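Local coordinates for uncharacterized protein (PDB 2R3S) that probably transfers a methyl group to a hydroxyl oxygen of a substrate not yet identified, at residues D232-V236 and G265-V269; I257-L261 and N312-S316; G109-L113 and L289-A293. All blocks are in the same frame, centred on the assembly; numbering follows the deposited sequence.

Followed from the N terminus, the chain first passes 109-113 and does not come back to it until 289-293, where contact 3 closes the longest of the three loops. Contact 1 lies wholly within that loop, pairing 232-236 with 265-269. Contact 2 starts between those two strands, at 257-261, and ends at 312-316, beyond contact 3, and it therefore crosses both of the others. Contacts 1 and 2 touch, with Val267 packed on Phe315, and together they tie the central sheet of the methyltransferase domain to a helix on one of its faces and the loop beyond. Contact 3, its centre about 33 Å from that of contact 1, joins the loop before helix 113-119 to helix 282-294, where both meet the second subunit.

Contact 1. Residues D232-V236 and G265-V269; sequences DYDLV and GKVIV
Leu235 pairs with Lys266 and Val236 with Val267 in parallel register, Val236 N donating to Lys266 O at 2.9 Å and Val236 O accepting from Ile268 N at 2.9 Å. The pairing begins less well: the bond from Lys266 N to Asp234 O is 3.3 Å long, and its donor sits 48° above the carbonyl plane, where the chain turns a corner at Asp234. Asp234 turns its carboxylate to the backbone N atoms of Leu167 and Lys168. Strands 233-239 and 265-271 are parallel neighbours in the Rossmann-like sheet of the methyltransferase domain, and helix 247-260 joins them in a beta-alpha-beta crossover. Side chains alternate between the faces. Leu235 has CG anti to its N (chi1 176°), which brings CD1 across to Ile268 CG1 at 3.8 Å; these branched apolar chains lie under helix 149-159, against Val159. On the other face Val236 and Val267 meet more loosely, Val236 CB lying 4.3 Å from Val267 CG2, and Leu261 packs on both. Compact beta-branched valines suit a buried strand covered in this way. Lys266 uses its long chain to carry its amino group away from the buried pairing, while its CB and CG rise beside the strand on the same face as Leu235.

Contact 2. Residues I257-L261 and N312-S316; sequences IKTAL and NAGFS
Lys258 runs alongside Phe315, the two side chains pointing in opposing senses, at the Schellman motif that ends helix 303-312. The lysine comes from the last turn of helix 247-260, on one flank of the Rossmann-like sheet. Its CG lies 4.1 Å above the plane of the Phe315 ring, nearer the ring's border than its centre, and its CB approaches Phe315 CZ to 3.9 Å. Ile257 CG2 meets the ring at its edge, whereas Leu261 crosses it at about a right angle, CD1 coming within 3.6 Å of Phe315 CE2. A phenylalanine suits this place because its flat ring slots between the helix end and Val267 of the sheet; Phe310 packs on it edge-to-face. Gly314 has the positive phi (106°) of the motif, and a CB there would crowd against the ammonium group. An alanine in place of Lys258 would remove the methylenes over the ring and is likely to leave the Gly314 carbonyl without this charged mate. With CG anti to the backbone N (chi1 -165°) and the rest extended, the lysine reaches past the ring to set NZ 2.9 Å from Gly314 O, 38° above the plane of that carbonyl.

Contact 3. Residues G109-L113 and L289-A293; sequences GFNDL and LVMLA
Phe110 meets Ala293 face-on: Ala293 CB stands over the middle of the ring, 3.6 Å from its centroid and only 14° off the normal, in a CH-pi contact. A single methyl suits this position, since it lets the ring come down close upon the helix. With CG anti to its own carbonyl carbon (chi1 -71°), Phe110 lays its ring against the helix, so that CZ also comes within 3.9 Å of Val290 CA.

Leucine ends make most of the other apolar contacts. Leu289 CD2 touches the ring at its edge, in plane, 4.0 Å from Phe110 CE2. The same methyl lies 3.9 Å from Leu113 CD2, the two leucines crossing at about a right angle. Leu113 uses its other branch for the alanine, with CD1 at 3.9 Å from Ala293 CB, and so spans Leu289 and Ala293, one turn apart on helix 282-294.

Polar contacts gather round the carbonyl of Ala293, near the end of that helix. A water donates to Gly109 O and to Ala293 O, at 2.9 Å from the former, and bridges two segments that share no direct hydrogen bond. Thr122 OG1 gives Ala293 O a further partner, while Gly109 CA makes a CA-H...O contact with it at 3.5 Å. Glycine suits this spot, because a CB would run into that oxygen.

Asp112 caps the helix that starts at Leu113 through a bond from Ala115 N to OD1. The second subunit also packs here: its Tyr17 meets Phe110 edge-to-face, and its Ala21 and Tyr62 lie on Leu113 and Leu289. Such intimate packing of one subunit's N-terminal dimerisation domain on the methyltransferase region of its partner is consistent with the dimers of related O-methyltransferases.

Contact 1. Residues D232-V236 and G265-V269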
ATOM      1  N   ASP A 232      -4.265 -45.048 -10.874  1.00 43.94           N
ATOM      2  CA  ASP A 232      -5.024 -45.095 -12.135  1.00 43.59           C
ATOM      3  C   ASP A 232      -5.662 -43.735 -12.500  1.00 43.93           C
ATOM      4  O   ASP A 232      -6.678 -43.683 -13.189  1.00 43.70           O
ATOM      5  CB  ASP A 232      -6.056 -46.234 -12.139  1.00 45.45           C
ATOM      6  N   TYR A 233      -5.033 -42.634 -12.078  1.00 42.71           N
ATOM      7  CA  TYR A 233      -5.538 -41.294 -12.399  1.00 40.28           C
ATOM      8  C   TYR A 233      -5.148 -40.865 -13.785  1.00 39.24           C
ATOM      9  O   TYR A 233      -3.970 -40.854 -14.143  1.00 40.27           O
ATOM     10  CB  TYR A 233      -5.038 -40.257 -11.399  1.00 39.04           C
ATOM     11  CG  TYR A 233      -5.685 -40.353 -10.043  1.00 37.24           C
ATOM     12  CD1 TYR A 233      -6.913 -39.752  -9.802  1.00 38.71           C
ATOM     13  CD2 TYR A 233      -5.080 -41.051  -8.999  1.00 33.05           C
ATOM     14  CE1 TYR A 233      -7.516 -39.826  -8.549  1.00 37.39           C
ATOM     15  CE2 TYR A 233      -5.669 -41.120  -7.753  1.00 38.06           C
ATOM     16  CZ  TYR A 233      -6.899 -40.512  -7.539  1.00 38.52           C
ATOM     17  OH  TYR A 233      -7.518 -40.579  -6.309  1.00 39.34           O
ATOM     18  N   ASP A 234      -6.148 -40.478 -14.558  1.00 40.00           N
ATOM     19  CA  ASP A 234      -5.928 -39.920 -15.877  1.00 41.64           C
ATOM     20  C   ASP A 234      -5.426 -38.473 -15.868  1.00 43.03           C
ATOM     21  O   ASP A 234      -4.772 -38.034 -16.826  1.00 43.05           O
ATOM     22  CB  ASP A 234      -7.219 -40.022 -16.662  1.00 42.99           C
ATOM     23  CG  ASP A 234      -7.687 -41.459 -16.779  1.00 51.96           C
ATOM     24  OD1 ASP A 234      -6.855 -42.307 -17.193  1.00 53.33           O
ATOM     25  OD2 ASP A 234      -8.856 -41.742 -16.427  1.00 57.41           O
ATOM     26  N   LEU A 235      -5.722 -37.741 -14.792  1.00 43.94           N
ATOM     27  CA  LEU A 235      -5.468 -36.304 -14.734  1.00 41.77           C
ATOM     28  C   LEU A 235      -5.283 -35.877 -13.288  1.00 39.50           C
ATOM     29  O   LEU A 235      -6.100 -36.213 -12.426  1.00 38.32           O
ATOM     30  CB  LEU A 235      -6.636 -35.587 -15.396  1.00 41.01           C
ATOM     31  CG  LEU A 235      -6.704 -34.063 -15.421  1.00 46.51           C
ATOM     32  CD1 LEU A 235      -5.519 -33.496 -16.156  1.00 49.28           C
ATOM     33  CD2 LEU A 235      -8.013 -33.630 -16.084  1.00 43.67           C
ATOM     34  N   VAL A 236      -4.173 -35.193 -13.019  1.00 39.02           N
ATOM     35  CA  VAL A 236      -3.856 -34.634 -11.691  1.00 37.55           C
ATOM     36  C   VAL A 236      -3.691 -33.101 -11.792  1.00 37.66           C
ATOM     37  O   VAL A 236      -2.790 -32.596 -12.460  1.00 36.02           O
ATOM     38  CB  VAL A 236      -2.600 -35.266 -11.066  1.00 35.61           C
ATOM     39  CG1 VAL A 236      -2.340 -34.695  -9.682  1.00 31.90           C
ATOM     40  CG2 VAL A 236      -2.744 -36.812 -10.981  1.00 39.41           C
ATOM     41  N   GLY A 265      -1.082 -40.792 -18.204  1.00 52.57           N
ATOM     42  CA  GLY A 265      -1.528 -39.764 -17.273  1.00 51.95           C
ATOM     43  C   GLY A 265      -0.887 -38.404 -17.483  1.00 50.77           C
ATOM     44  O   GLY A 265       0.206 -38.297 -18.049  1.00 49.14           O
ATOM     45  N   LYS A 266      -1.583 -37.363 -17.020  1.00 49.88           N
ATOM     46  CA  LYS A 266      -1.168 -35.975 -17.220  1.00 47.81           C
ATOM     47  C   LYS A 266      -1.347 -35.153 -15.951  1.00 45.44           C
ATOM     48  O   LYS A 266      -2.322 -35.317 -15.236  1.00 46.67           O
ATOM     49  CB  LYS A 266      -1.976 -35.361 -18.360  1.00 47.31           C
ATOM     50  CG  LYS A 266      -1.311 -35.546 -19.709  1.00 53.75           C
ATOM     51  CD  LYS A 266      -2.258 -35.464 -20.900  1.00 58.12           C
ATOM     52  CE  LYS A 266      -2.284 -36.789 -21.670  1.00 64.94           C
ATOM     53  NZ  LYS A 266      -3.183 -36.766 -22.865  1.00 65.95           N
ATOM     54  N   VAL A 267      -0.397 -34.266 -15.677  1.00 44.13           N
ATOM     55  CA  VAL A 267      -0.502 -33.292 -14.587  1.00 42.24           C
ATOM     56  C   VAL A 267      -0.727 -31.912 -15.221  1.00 40.04           C
ATOM     57  O   VAL A 267      -0.028 -31.556 -16.166  1.00 37.63           O
ATOM     58  CB  VAL A 267       0.780 -33.285 -13.752  1.00 40.97           C
ATOM     59  CG1 VAL A 267       0.695 -32.293 -12.592  1.00 41.00           C
ATOM     60  CG2 VAL A 267       1.082 -34.694 -13.249  1.00 45.07           C
ATOM     61  N   ILE A 268      -1.710 -31.160 -14.732  1.00 37.90           N
ATOM     62  CA  ILE A 268      -1.873 -29.739 -15.090  1.00 36.41           C
ATOM     63  C   ILE A 268      -1.556 -28.852 -13.883  1.00 36.02           C
ATOM     64  O   ILE A 268      -2.227 -28.926 -12.845  1.00 34.75           O
ATOM     65  CB  ILE A 268      -3.284 -29.421 -15.541  1.00 36.50           C
ATOM     66  CG1 ILE A 268      -3.668 -30.273 -16.754  1.00 37.72           C
ATOM     67  CG2 ILE A 268      -3.412 -27.916 -15.897  1.00 34.59           C
ATOM     68  CD1 ILE A 268      -4.961 -29.796 -17.464  1.00 38.63           C
ATOM     69  N   VAL A 269      -0.497 -28.058 -14.010  1.00 35.36           N
ATOM     70  CA  VAL A 269      -0.138 -27.047 -13.009  1.00 35.25           C
ATOM     71  C   VAL A 269      -0.763 -25.717 -13.408  1.00 35.07           C
ATOM     72  O   VAL A 269      -0.682 -25.311 -14.556  1.00 35.31           O
ATOM     73  CB  VAL A 269       1.389 -26.923 -12.840  1.00 34.54           C
ATOM     74  CG1 VAL A 269       1.754 -25.822 -11.843  1.00 30.69           C
ATOM     75  CG2 VAL A 269       1.959 -28.260 -12.388  1.00 33.75           C
TER

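Contact 2. Residues I257-L261 and N312-S316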
ATOM      1  N   ILE A 257       2.842 -38.113  -7.106  1.00 41.53           N
ATOM      2  CA  ILE A 257       1.849 -37.947  -8.144  1.00 40.04           C
ATOM      3  C   ILE A 257       2.118 -38.923  -9.277  1.00 40.37           C
ATOM      4  O   ILE A 257       1.172 -39.484  -9.853  1.00 38.08           O
ATOM      5  CB  ILE A 257       1.821 -36.489  -8.666  1.00 40.63           C
ATOM      6  CG1 ILE A 257       1.240 -35.566  -7.579  1.00 40.73           C
ATOM      7  CG2 ILE A 257       1.024 -36.401  -9.954  1.00 33.74           C
ATOM      8  CD1 ILE A 257       1.346 -34.089  -7.848  1.00 39.71           C
ATOM      9  N   LYS A 258       3.396 -39.126  -9.615  1.00 41.81           N
ATOM     10  CA  LYS A 258       3.742 -39.979 -10.767  1.00 42.34           C
ATOM     11  C   LYS A 258       3.263 -41.417 -10.547  1.00 41.40           C
ATOM     12  O   LYS A 258       2.664 -42.015 -11.428  1.00 41.17           O
ATOM     13  CB  LYS A 258       5.242 -39.981 -11.064  1.00 43.33           C
ATOM     14  CG  LYS A 258       5.526 -40.543 -12.452  1.00 47.27           C
ATOM     15  CD  LYS A 258       6.975 -40.887 -12.696  1.00 49.71           C
ATOM     16  CE  LYS A 258       7.120 -41.467 -14.113  1.00 54.99           C
ATOM     17  NZ  LYS A 258       8.461 -42.059 -14.342  1.00 58.46           N
ATOM     18  N   THR A 259       3.524 -41.941  -9.361  1.00 40.90           N
ATOM     19  CA  THR A 259       3.047 -43.263  -8.967  1.00 42.39           C
ATOM     20  C   THR A 259       1.529 -43.424  -9.164  1.00 43.07           C
ATOM     21  O   THR A 259       1.068 -44.431  -9.678  1.00 46.01           O
ATOM     22  CB  THR A 259       3.372 -43.523  -7.511  1.00 42.15           C
ATOM     23  OG1 THR A 259       4.782 -43.320  -7.287  1.00 37.19           O
ATOM     24  CG2 THR A 259       2.954 -44.925  -7.139  1.00 39.25           C
ATOM     25  N   ALA A 260       0.769 -42.402  -8.780  1.00 42.34           N
ATOM     26  CA  ALA A 260      -0.683 -42.438  -8.831  1.00 40.89           C
ATOM     27  C   ALA A 260      -1.250 -42.313 -10.238  1.00 39.53           C
ATOM     28  O   ALA A 260      -2.423 -42.598 -10.450  1.00 39.89           O
ATOM     29  CB  ALA A 260      -1.259 -41.371  -7.923  1.00 40.18           C
ATOM     30  N   LEU A 261      -0.444 -41.911 -11.212  1.00 40.86           N
ATOM     31  CA  LEU A 261      -0.968 -41.723 -12.572  1.00 43.94           C
ATOM     32  C   LEU A 261      -1.155 -43.041 -13.308  1.00 47.03           C
ATOM     33  O   LEU A 261      -0.419 -43.988 -13.068  1.00 49.02           O
ATOM     34  CB  LEU A 261      -0.048 -40.828 -13.415  1.00 43.87           C
ATOM     35  CG  LEU A 261      -0.050 -39.312 -13.171  1.00 41.68           C
ATOM     36  CD1 LEU A 261       1.178 -38.711 -13.888  1.00 38.55           C
ATOM     37  CD2 LEU A 261      -1.359 -38.649 -13.631  1.00 32.84           C
ATOM     38  N   ASN A 312      13.229 -34.067 -13.110  1.00 41.06           N
ATOM     39  CA  ASN A 312      13.783 -34.787 -11.934  1.00 40.92           C
ATOM     40  C   ASN A 312      12.844 -35.721 -11.169  1.00 42.25           C
ATOM     41  O   ASN A 312      13.306 -36.531 -10.339  1.00 43.98           O
ATOM     42  CB  ASN A 312      14.305 -33.794 -10.886  1.00 41.29           C
ATOM     43  CG  ASN A 312      15.543 -33.030 -11.336  1.00 47.72           C
ATOM     44  OD1 ASN A 312      16.170 -33.357 -12.346  1.00 50.94           O
ATOM     45  ND2 ASN A 312      15.906 -31.997 -10.566  1.00 47.98           N
ATOM     46  N   ALA A 313      11.541 -35.559 -11.369  1.00 41.51           N
ATOM     47  CA  ALA A 313      10.546 -36.396 -10.709  1.00 43.08           C
ATOM     48  C   ALA A 313      10.193 -37.581 -11.585  1.00 44.31           C
ATOM     49  O   ALA A 313       9.403 -38.423 -11.175  1.00 46.80           O
ATOM     50  CB  ALA A 313       9.264 -35.586 -10.383  1.00 41.56           C
ATOM     51  N   GLY A 314      10.733 -37.616 -12.802  1.00 44.18           N
ATOM     52  CA  GLY A 314      10.557 -38.747 -13.689  1.00 44.13           C
ATOM     53  C   GLY A 314       9.604 -38.570 -14.853  1.00 43.81           C
ATOM     54  O   GLY A 314       9.284 -39.535 -15.533  1.00 46.74           O
ATOM     55  N   PHE A 315       9.131 -37.361 -15.102  1.00 42.85           N
ATOM     56  CA  PHE A 315       8.159 -37.175 -16.162  1.00 43.22           C
ATOM     57  C   PHE A 315       8.926 -37.043 -17.457  1.00 44.93           C
ATOM     58  O   PHE A 315      10.124 -36.750 -17.450  1.00 46.92           O
ATOM     59  CB  PHE A 315       7.262 -35.959 -15.904  1.00 42.95           C
ATOM     60  CG  PHE A 315       6.318 -36.146 -14.750  1.00 38.18           C
ATOM     61  CD1 PHE A 315       6.789 -36.115 -13.445  1.00 38.34           C
ATOM     62  CD2 PHE A 315       4.963 -36.360 -14.966  1.00 36.89           C
ATOM     63  CE1 PHE A 315       5.933 -36.306 -12.377  1.00 38.79           C
ATOM     64  CE2 PHE A 315       4.106 -36.545 -13.918  1.00 38.43           C
ATOM     65  CZ  PHE A 315       4.588 -36.511 -12.610  1.00 39.70           C
ATOM     66  N   SER A 316       8.232 -37.279 -18.559  1.00 46.62           N
ATOM     67  CA  SER A 316       8.863 -37.367 -19.853  1.00 49.06           C
ATOM     68  C   SER A 316       8.916 -36.016 -20.545  1.00 49.43           C
ATOM     69  O   SER A 316       9.781 -35.786 -21.376  1.00 51.77           O
ATOM     70  CB  SER A 316       8.117 -38.387 -20.728  1.00 51.39           C
ATOM     71  OG  SER A 316       7.055 -37.795 -21.463  1.00 56.73           O
TER

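Contact 3. Residues G109-L113 and L289-A293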
ATOM      1  N   GLY A 109       2.332 -11.125   7.590  1.00 31.04           N
ATOM      2  CA  GLY A 109       3.657 -11.411   7.017  1.00 32.59           C
ATOM      3  C   GLY A 109       4.407 -10.174   6.517  1.00 33.34           C
ATOM      4  O   GLY A 109       5.635 -10.122   6.531  1.00 33.95           O
ATOM      5  N   PHE A 110       3.660  -9.154   6.119  1.00 33.56           N
ATOM      6  CA  PHE A 110       4.240  -7.910   5.628  1.00 33.75           C
ATOM      7  C   PHE A 110       4.469  -6.867   6.710  1.00 34.76           C
ATOM      8  O   PHE A 110       5.079  -5.855   6.444  1.00 38.71           O
ATOM      9  CB  PHE A 110       3.332  -7.345   4.545  1.00 30.61           C
ATOM     10  CG  PHE A 110       3.359  -8.136   3.301  1.00 29.51           C
ATOM     11  CD1 PHE A 110       2.486  -9.189   3.116  1.00 30.61           C
ATOM     12  CD2 PHE A 110       4.261  -7.830   2.303  1.00 30.92           C
ATOM     13  CE1 PHE A 110       2.524  -9.923   1.955  1.00 26.42           C
ATOM     14  CE2 PHE A 110       4.296  -8.568   1.137  1.00 27.60           C
ATOM     15  CZ  PHE A 110       3.436  -9.614   0.974  1.00 29.10           C
ATOM     16  N   ASN A 111       3.978  -7.103   7.922  1.00 35.71           N
ATOM     17  CA  ASN A 111       4.284  -6.234   9.039  1.00 37.28           C
ATOM     18  C   ASN A 111       5.785  -6.159   9.346  1.00 37.93           C
ATOM     19  O   ASN A 111       6.256  -5.120   9.773  1.00 37.32           O
ATOM     20  CB  ASN A 111       3.550  -6.677  10.316  1.00 38.93           C
ATOM     21  CG  ASN A 111       2.042  -6.366  10.294  1.00 47.13           C
ATOM     22  OD1 ASN A 111       1.542  -5.621   9.446  1.00 51.34           O
ATOM     23  ND2 ASN A 111       1.320  -6.934  11.262  1.00 58.77           N
ATOM     24  N   ASP A 112       6.527  -7.252   9.182  1.00 40.01           N
ATOM     25  CA  ASP A 112       8.000  -7.183   9.259  1.00 40.79           C
ATOM     26  C   ASP A 112       8.630  -7.966   8.125  1.00 37.50           C
ATOM     27  O   ASP A 112       9.097  -9.084   8.286  1.00 38.73           O
ATOM     28  CB  ASP A 112       8.530  -7.659  10.622  1.00 46.20           C
ATOM     29  CG  ASP A 112       9.905  -7.013  11.009  1.00 49.95           C
ATOM     30  OD1 ASP A 112      10.601  -6.376  10.171  1.00 43.19           O
ATOM     31  OD2 ASP A 112      10.263  -7.142  12.199  1.00 63.65           O
ATOM     32  N   LEU A 113       8.621  -7.345   6.961  1.00 35.30           N
ATOM     33  CA  LEU A 113       9.243  -7.890   5.786  1.00 31.35           C
ATOM     34  C   LEU A 113      10.751  -7.836   5.958  1.00 29.23           C
ATOM     35  O   LEU A 113      11.451  -8.693   5.429  1.00 30.33           O
ATOM     36  CB  LEU A 113       8.772  -7.118   4.561  1.00 30.85           C
ATOM     37  CG  LEU A 113       8.884  -7.716   3.176  1.00 33.79           C
ATOM     38  CD1 LEU A 113       8.249  -9.102   3.092  1.00 31.33           C
ATOM     39  CD2 LEU A 113       8.229  -6.732   2.199  1.00 28.49           C
ATOM     40  N   LEU A 289       7.375 -12.046  -3.605  1.00 27.95           N
ATOM     41  CA  LEU A 289       7.395 -11.328  -2.347  1.00 27.72           C
ATOM     42  C   LEU A 289       6.299 -11.878  -1.428  1.00 26.20           C
ATOM     43  O   LEU A 289       6.531 -12.025  -0.242  1.00 25.14           O
ATOM     44  CB  LEU A 289       7.237  -9.816  -2.534  1.00 26.32           C
ATOM     45  CG  LEU A 289       7.700  -8.907  -1.392  1.00 28.02           C
ATOM     46  CD1 LEU A 289       9.202  -8.809  -1.324  1.00 30.06           C
ATOM     47  CD2 LEU A 289       7.068  -7.487  -1.466  1.00 23.73           C
ATOM     48  N   VAL A 290       5.133 -12.200  -1.986  1.00 26.64           N
ATOM     49  CA  VAL A 290       4.081 -12.830  -1.222  1.00 26.23           C
ATOM     50  C   VAL A 290       4.569 -14.150  -0.589  1.00 26.71           C
ATOM     51  O   VAL A 290       4.353 -14.394   0.610  1.00 23.26           O
ATOM     52  CB  VAL A 290       2.806 -13.027  -2.073  1.00 28.74           C
ATOM     53  CG1 VAL A 290       1.730 -13.704  -1.282  1.00 21.05           C
ATOM     54  CG2 VAL A 290       2.306 -11.667  -2.575  1.00 29.86           C
HETATM   55  N   MSE A 291       5.277 -14.958  -1.378  1.00 26.40           N
HETATM   56  CA  MSE A 291       5.830 -16.209  -0.892  1.00 26.39           C
HETATM   57  C   MSE A 291       6.892 -15.991   0.158  1.00 25.44           C
HETATM   58  O   MSE A 291       6.964 -16.741   1.119  1.00 28.02           O
HETATM   59  CB  MSE A 291       6.353 -17.067  -2.038  1.00 24.36           C
HETATM   60  CG  MSE A 291       5.259 -17.524  -3.001  1.00 22.88           C
HETATM   61 SE   MSE A 291       3.971 -18.721  -2.109  0.75 26.59          SE
HETATM   62  CE  MSE A 291       2.680 -17.409  -1.374  1.00 22.20           C
ATOM     63  N   LEU A 292       7.693 -14.953   0.027  1.00 25.08           N
ATOM     64  CA  LEU A 292       8.669 -14.640   1.072  1.00 25.27           C
ATOM     65  C   LEU A 292       7.982 -14.279   2.381  1.00 26.69           C
ATOM     66  O   LEU A 292       8.419 -14.702   3.470  1.00 26.25           O
ATOM     67  CB  LEU A 292       9.609 -13.504   0.645  1.00 24.54           C
ATOM     68  CG  LEU A 292      10.632 -12.972   1.659  1.00 25.29           C
ATOM     69  CD1 LEU A 292      11.755 -13.972   1.985  1.00 19.41           C
ATOM     70  CD2 LEU A 292      11.218 -11.668   1.173  1.00 24.14           C
ATOM     71  N   ALA A 293       6.947 -13.448   2.287  1.00 24.25           N
ATOM     72  CA  ALA A 293       6.292 -12.943   3.485  1.00 25.80           C
ATOM     73  C   ALA A 293       5.522 -14.025   4.249  1.00 25.16           C
ATOM     74  O   ALA A 293       5.421 -13.954   5.463  1.00 26.32           O
ATOM     75  CB  ALA A 293       5.366 -11.752   3.168  1.00 23.09           C
TER
HETATM   76  O   HOH W   1       6.966 -12.535   7.347  1.00 31.64           O